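Local coordinates for p-47 protein (Clostridium botulinum E1 str. 'BoNT E Beluga', PDB 5WIX) that is of unknown function but has a BPI-like tulip-domain fold, so it may bind lipids or other hydrophobic molecules as other proteins of this fold do, at residues Y286-A291 against Y295-N300; T94-S99 against L146-E151. All blocks are in the same frame, centred on the assembly; numbering follows the deposited sequence.

Contact 1 (Y286-A291 against Y295-N300); sequences YGIKVA and YYPEIN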
loop_
_atom_site.group_PDB
_atom_site.type_symbol
_atom_site.label_atom_id
_atom_site.label_comp_id
_atom_site.label_asym_id
_atom_site.label_seq_id
_atom_site.Cartn_x
_atom_site.Cartn_y
_atom_site.Cartn_z
ATOM N N TYR A 286 -4.542 -25.548 -23.819
ATOM C CA TYR A 286 -3.944 -25.607 -25.139
ATOM C C TYR A 286 -3.586 -27.053 -25.519
ATOM O O TYR A 286 -3.573 -27.943 -24.675
ATOM C CB TYR A 286 -2.718 -24.693 -25.202
ATOM C CG TYR A 286 -1.560 -25.099 -24.323
ATOM C CD1 TYR A 286 -0.602 -25.993 -24.779
ATOM C CD2 TYR A 286 -1.410 -24.570 -23.040
ATOM C CE1 TYR A 286 0.473 -26.360 -23.982
ATOM C CE2 TYR A 286 -0.331 -24.928 -22.233
ATOM C CZ TYR A 286 0.607 -25.819 -22.708
ATOM O OH TYR A 286 1.678 -26.200 -21.922
ATOM N N GLY A 287 -3.296 -27.288 -26.794
ATOM C CA GLY A 287 -3.068 -28.643 -27.248
ATOM C C GLY A 287 -1.720 -29.261 -26.869
ATOM O O GLY A 287 -0.665 -28.669 -27.142
ATOM N N ILE A 288 -1.765 -30.468 -26.287
ATOM C CA ILE A 288 -0.581 -31.284 -25.963
ATOM C C ILE A 288 -0.432 -32.511 -26.864
ATOM O O ILE A 288 -1.337 -33.337 -26.904
ATOM C CB ILE A 288 -0.639 -31.831 -24.520
ATOM C CG1 ILE A 288 -0.819 -30.703 -23.507
ATOM C CG2 ILE A 288 0.606 -32.633 -24.199
ATOM C CD1 ILE A 288 -1.481 -31.191 -22.228
ATOM N N LYS A 289 0.712 -32.660 -27.535
ATOM C CA LYS A 289 0.932 -33.809 -28.428
ATOM C C LYS A 289 1.573 -35.010 -27.755
ATOM O O LYS A 289 2.735 -34.989 -27.345
ATOM C CB LYS A 289 1.796 -33.427 -29.620
ATOM C CG LYS A 289 2.057 -34.576 -30.561
ATOM C CD LYS A 289 2.568 -34.051 -31.900
ATOM C CE LYS A 289 3.482 -35.041 -32.600
ATOM N NZ LYS A 289 4.102 -34.359 -33.768
ATOM N N VAL A 290 0.798 -36.079 -27.679
ATOM C CA VAL A 290 1.242 -37.326 -27.088
ATOM C C VAL A 290 1.227 -38.412 -28.140
ATOM O O VAL A 290 0.159 -38.752 -28.662
ATOM C CB VAL A 290 0.341 -37.737 -25.953
ATOM C CG1 VAL A 290 0.895 -38.983 -25.271
ATOM C CG2 VAL A 290 0.190 -36.584 -24.999
ATOM N N ALA A 291 2.401 -38.976 -28.410
ATOM C CA ALA A 291 2.599 -39.841 -29.567
ATOM C C ALA A 291 2.188 -39.026 -30.762
ATOM O O ALA A 291 2.645 -37.888 -30.909
ATOM C CB ALA A 291 1.795 -41.131 -29.470
ATOM N N TYR A 295 -3.933 -33.619 -27.854
ATOM C CA TYR A 295 -5.039 -33.666 -26.905
ATOM C C TYR A 295 -5.272 -32.272 -26.304
ATOM O O TYR A 295 -4.357 -31.448 -26.268
ATOM C CB TYR A 295 -4.777 -34.722 -25.835
ATOM C CG TYR A 295 -4.507 -36.106 -26.418
ATOM C CD1 TYR A 295 -5.489 -37.092 -26.415
ATOM C CD2 TYR A 295 -3.257 -36.425 -26.963
ATOM C CE1 TYR A 295 -5.237 -38.356 -26.946
ATOM C CE2 TYR A 295 -2.994 -37.674 -27.489
ATOM C CZ TYR A 295 -3.985 -38.643 -27.486
ATOM O OH TYR A 295 -3.707 -39.888 -28.025
ATOM N N TYR A 296 -6.509 -32.005 -25.880
ATOM C CA TYR A 296 -6.947 -30.665 -25.488
ATOM C C TYR A 296 -7.753 -30.716 -24.213
ATOM O O TYR A 296 -8.983 -30.591 -24.242
ATOM C CB TYR A 296 -7.804 -30.018 -26.571
ATOM C CG TYR A 296 -7.071 -29.626 -27.825
ATOM C CD1 TYR A 296 -6.693 -28.314 -28.037
ATOM C CD2 TYR A 296 -6.766 -30.566 -28.803
ATOM C CE1 TYR A 296 -6.028 -27.941 -29.185
ATOM C CE2 TYR A 296 -6.094 -30.205 -29.971
ATOM C CZ TYR A 296 -5.728 -28.886 -30.156
ATOM O OH TYR A 296 -5.057 -28.504 -31.304
ATOM N N PRO A 297 -7.061 -30.867 -23.074
ATOM C CA PRO A 297 -7.773 -31.126 -21.817
ATOM C C PRO A 297 -8.552 -29.908 -21.391
ATOM O O PRO A 297 -8.262 -28.820 -21.882
ATOM C CB PRO A 297 -6.652 -31.445 -20.841
ATOM C CG PRO A 297 -5.499 -30.649 -21.362
ATOM C CD PRO A 297 -5.618 -30.658 -22.861
ATOM N N GLU A 298 -9.537 -30.083 -20.515
ATOM C CA GLU A 298 -10.264 -28.935 -19.986
ATOM C C GLU A 298 -10.446 -29.040 -18.481
ATOM O O GLU A 298 -10.981 -30.030 -17.969
ATOM C CB GLU A 298 -11.618 -28.780 -20.679
ATOM C CG GLU A 298 -12.478 -30.006 -20.624
ATOM C CD GLU A 298 -13.586 -29.985 -21.660
ATOM O OE1 GLU A 298 -14.717 -29.620 -21.268
ATOM O OE2 GLU A 298 -13.330 -30.332 -22.848
ATOM N N ILE A 299 -9.991 -28.005 -17.779
ATOM C CA ILE A 299 -10.225 -27.890 -16.351
ATOM C C ILE A 299 -11.628 -27.337 -16.104
ATOM O O ILE A 299 -12.006 -26.307 -16.673
ATOM C CB ILE A 299 -9.182 -26.979 -15.677
ATOM C CG1 ILE A 299 -7.765 -27.506 -15.919
ATOM C CG2 ILE A 299 -9.439 -26.951 -14.196
ATOM C CD1 ILE A 299 -6.786 -26.468 -16.446
ATOM N N ASN A 300 -12.391 -28.007 -15.249
ATOM C CA ASN A 300 -13.796 -27.660 -15.058
ATOM C C ASN A 300 -14.120 -26.786 -13.854
ATOM O O ASN A 300 -15.052 -25.977 -13.920
ATOM C CB ASN A 300 -14.618 -28.932 -14.976
ATOM C CG ASN A 300 -14.954 -29.468 -16.330
ATOM O OD1 ASN A 300 -15.308 -28.705 -17.232
ATOM N ND2 ASN A 300 -14.824 -30.779 -16.498
#

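Contact 2 (T94-S99 against L146-E151); sequences TTVDLS and LYEEDE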
loop_
_atom_site.group_PDB
_atom_site.type_symbol
_atom_site.label_atom_id
_atom_site.label_comp_id
_atom_site.label_asym_id
_atom_site.label_seq_id
_atom_site.Cartn_x
_atom_site.Cartn_y
_atom_site.Cartn_z
ATOM N N THR A 94 5.184 44.657 28.792
ATOM C CA THR A 94 6.047 43.568 29.230
ATOM C C THR A 94 6.744 42.970 28.024
ATOM O O THR A 94 6.100 42.635 27.048
ATOM C CB THR A 94 5.261 42.472 29.967
ATOM O OG1 THR A 94 4.944 42.917 31.290
ATOM C CG2 THR A 94 6.070 41.183 30.040
ATOM N N THR A 95 8.061 42.837 28.102
ATOM C CA THR A 95 8.855 42.374 26.973
ATOM C C THR A 95 9.501 41.012 27.229
ATOM O O THR A 95 10.111 40.794 28.276
ATOM C CB THR A 95 9.961 43.382 26.640
ATOM O OG1 THR A 95 9.407 44.704 26.564
ATOM C CG2 THR A 95 10.642 43.011 25.323
ATOM N N VAL A 96 9.367 40.101 26.268
ATOM C CA VAL A 96 9.994 38.779 26.338
ATOM C C VAL A 96 10.510 38.337 24.974
ATOM O O VAL A 96 9.728 38.191 24.041
ATOM C CB VAL A 96 9.017 37.694 26.832
ATOM C CG1 VAL A 96 9.726 36.345 26.864
ATOM C CG2 VAL A 96 8.421 38.044 28.200
ATOM N N ASP A 97 11.812 38.109 24.841
ATOM C CA ASP A 97 12.332 37.690 23.541
ATOM C C ASP A 97 12.307 36.184 23.440
ATOM O O ASP A 97 12.805 35.484 24.321
ATOM C CB ASP A 97 13.745 38.215 23.294
ATOM C CG ASP A 97 13.780 39.724 23.132
ATOM O OD1 ASP A 97 12.694 40.344 23.086
ATOM O OD2 ASP A 97 14.888 40.292 23.047
ATOM N N LEU A 98 11.724 35.700 22.348
ATOM C CA LEU A 98 11.465 34.280 22.151
ATOM C C LEU A 98 12.665 33.515 21.586
ATOM O O LEU A 98 12.524 32.360 21.183
ATOM C CB LEU A 98 10.253 34.095 21.233
ATOM C CG LEU A 98 8.975 34.766 21.740
ATOM C CD1 LEU A 98 7.733 34.358 20.930
ATOM C CD2 LEU A 98 8.783 34.461 23.214
ATOM N N SER A 99 13.835 34.153 21.568
ATOM C CA SER A 99 15.073 33.490 21.154
ATOM C C SER A 99 15.338 32.244 22.012
ATOM O O SER A 99 15.639 32.350 23.201
ATOM C CB SER A 99 16.271 34.448 21.243
ATOM O OG SER A 99 16.038 35.671 20.557
ATOM N N LEU A 146 13.627 26.104 28.190
ATOM C CA LEU A 146 12.933 26.098 29.471
ATOM C C LEU A 146 13.193 27.494 30.048
ATOM O O LEU A 146 13.149 27.746 31.267
ATOM C CB LEU A 146 13.447 24.973 30.385
ATOM C CG LEU A 146 12.688 24.615 31.675
ATOM C CD1 LEU A 146 11.473 23.717 31.394
ATOM C CD2 LEU A 146 13.628 23.983 32.717
ATOM N N TYR A 147 13.474 28.399 29.117
ATOM C CA TYR A 147 13.946 29.733 29.432
ATOM C C TYR A 147 12.786 30.670 29.716
ATOM O O TYR A 147 12.930 31.892 29.620
ATOM C CB TYR A 147 14.802 30.279 28.281
ATOM N N GLU A 148 11.640 30.106 30.084
ATOM C CA GLU A 148 10.450 30.924 30.285
ATOM C C GLU A 148 10.090 31.225 31.738
ATOM O O GLU A 148 10.736 30.750 32.678
ATOM C CB GLU A 148 9.249 30.273 29.608
ATOM C CG GLU A 148 9.145 30.581 28.122
ATOM C CD GLU A 148 8.679 32.004 27.836
ATOM O OE1 GLU A 148 7.970 32.200 26.825
ATOM O OE2 GLU A 148 9.017 32.929 28.607
ATOM N N GLU A 149 9.030 32.003 31.893
ATOM C CA GLU A 149 8.425 32.256 33.180
ATOM C C GLU A 149 7.118 31.490 33.147
ATOM O O GLU A 149 6.581 31.221 32.073
ATOM C CB GLU A 149 8.165 33.749 33.374
ATOM C CG GLU A 149 9.426 34.597 33.431
ATOM C CD GLU A 149 10.367 34.167 34.540
ATOM O OE1 GLU A 149 9.878 33.837 35.642
ATOM O OE2 GLU A 149 11.594 34.159 34.311
ATOM N N ASP A 150 6.602 31.132 34.313
ATOM C CA ASP A 150 5.386 30.342 34.365
ATOM C C ASP A 150 4.302 31.153 33.678
ATOM O O ASP A 150 3.448 30.609 32.980
ATOM C CB ASP A 150 4.995 30.047 35.812
ATOM C CG ASP A 150 5.139 28.580 36.167
ATOM O OD1 ASP A 150 5.336 27.761 35.245
ATOM O OD2 ASP A 150 5.056 28.247 37.367
ATOM N N GLU A 151 4.343 32.463 33.889
ATOM C CA GLU A 151 3.335 33.362 33.340
ATOM C C GLU A 151 3.443 33.369 31.792
ATOM O O GLU A 151 3.977 34.320 31.196
ATOM C CB GLU A 151 3.497 34.752 33.916
ATOM C CG GLU A 151 3.462 34.795 35.463
ATOM C CD GLU A 151 4.731 34.245 36.136
ATOM O OE1 GLU A 151 5.747 34.070 35.435
ATOM O OE2 GLU A 151 4.716 33.974 37.360
#

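Contact 1 (Y286-A291 against Y295-N300)
I288 and Y295 form the hydrogen-bonded antiparallel pair of a tight beta hairpin, each giving its N-H to the other's carbonyl. I288 N reaches Y295 O over 2.8 Å. The return bond, Y295 N to I288 O, is nearly straight at the hydrogen (171°).

From CB outward, Y295 runs alongside the opposite strand. Its CB lies near I288 O. With CG beside the backbone N and anti to the carbonyl carbon (chi1 -55°), the ring is carried towards V290. Y295 CD2 then comes to 3.6 Å from I288 O, and Y295 CE2 to 3.5 Å from V290 O; both oxygens lie at the ring edge, close to its plane. Y295 CE2 also packs 3.7 Å from V290 CB, and the valine side chain crosses the tyrosine at about a right angle. At the tip, Y295 OH stays 4.1 Å from V290 O, too far for a hydrogen bond.

Towards the open end of the hairpin, G287 CA sits over one face of the Y296 ring, 3.8 Å from its centroid, a CH-pi contact shifted towards the rim. I288 CD1 meets P297 CG at 4.1 Å, joining two apolar groups across the strands.

I288 and P297 both touch S383, and Y295 touches V379, so these residues lie against helix 370-390. Y295 and P297 also pack on L322 and V320 of strand 311-322. The hairpin thus belongs to the curled antiparallel sheet that wraps a long helix, as tulip domains do.

Contact 2 (T94-S99 against L146-E151)
E148 brings its carboxylate up to two aliphatic side chains, V96 and L98, and these three residues make up the contact. The largest share of the buried surface belongs to E148. Its chain folds about the CB-CG bond (chi2 -74°), and the side chain carries its carboxylate across towards V96 and L98. The nearest CA atoms of the two backbones, V96 CA and E148 CA, are 8.8 Å apart.

V96 comes next. Its CB points towards the loop, and V96 CG1, anti to the backbone N (chi1 179°), is the methyl that meets E148 OE2, at 3.9 Å. L98 contributes less: L98 CD2 lies 4.3 Å from E148 OE1, so each carboxylate oxygen has a methyl of the 94-99 segment as its neighbour. E148 OE2 also accepts a weak bond from E149 N, at 3.4 Å, which ties the acid loosely back to its own loop.

Segment 94-99 begins on strand 94-96 and runs on into loop; V96 and L98 both pack on F89 of strand 87-91, and V96 pairs with F89 through the backbone as well. Segment 146-151 lies in the loop before helix 153-159.

With just 82 Å² buried, this is a light van der Waals touch. The methyls offer the carboxylate neither a hydrogen bond nor a charge partner, and E148 is only partly buried. Its charge is therefore probably satisfied mainly by solvent, and in small part by the weak bond from E149 N.

The two contacts lie on opposite sides of the chain's centre in an elongated molecule. Their centres are 85 Å apart and their nearest atoms about 71 Å, so neither can touch the other. Along the chain they follow in series: 94-99 has met 146-151 before the hairpin of contact 1 begins. Contact 1 lies within the sheet of strand 293-307, whereas contact 2 sets a loop against a hairpin (87-91 with 94-96) of another sheet. They differ in reach along the sequence as well, the closest ends being 4 residues apart in contact 1 and 47 in contact 2. With the protein's function unknown, neither can be tied to a site of action.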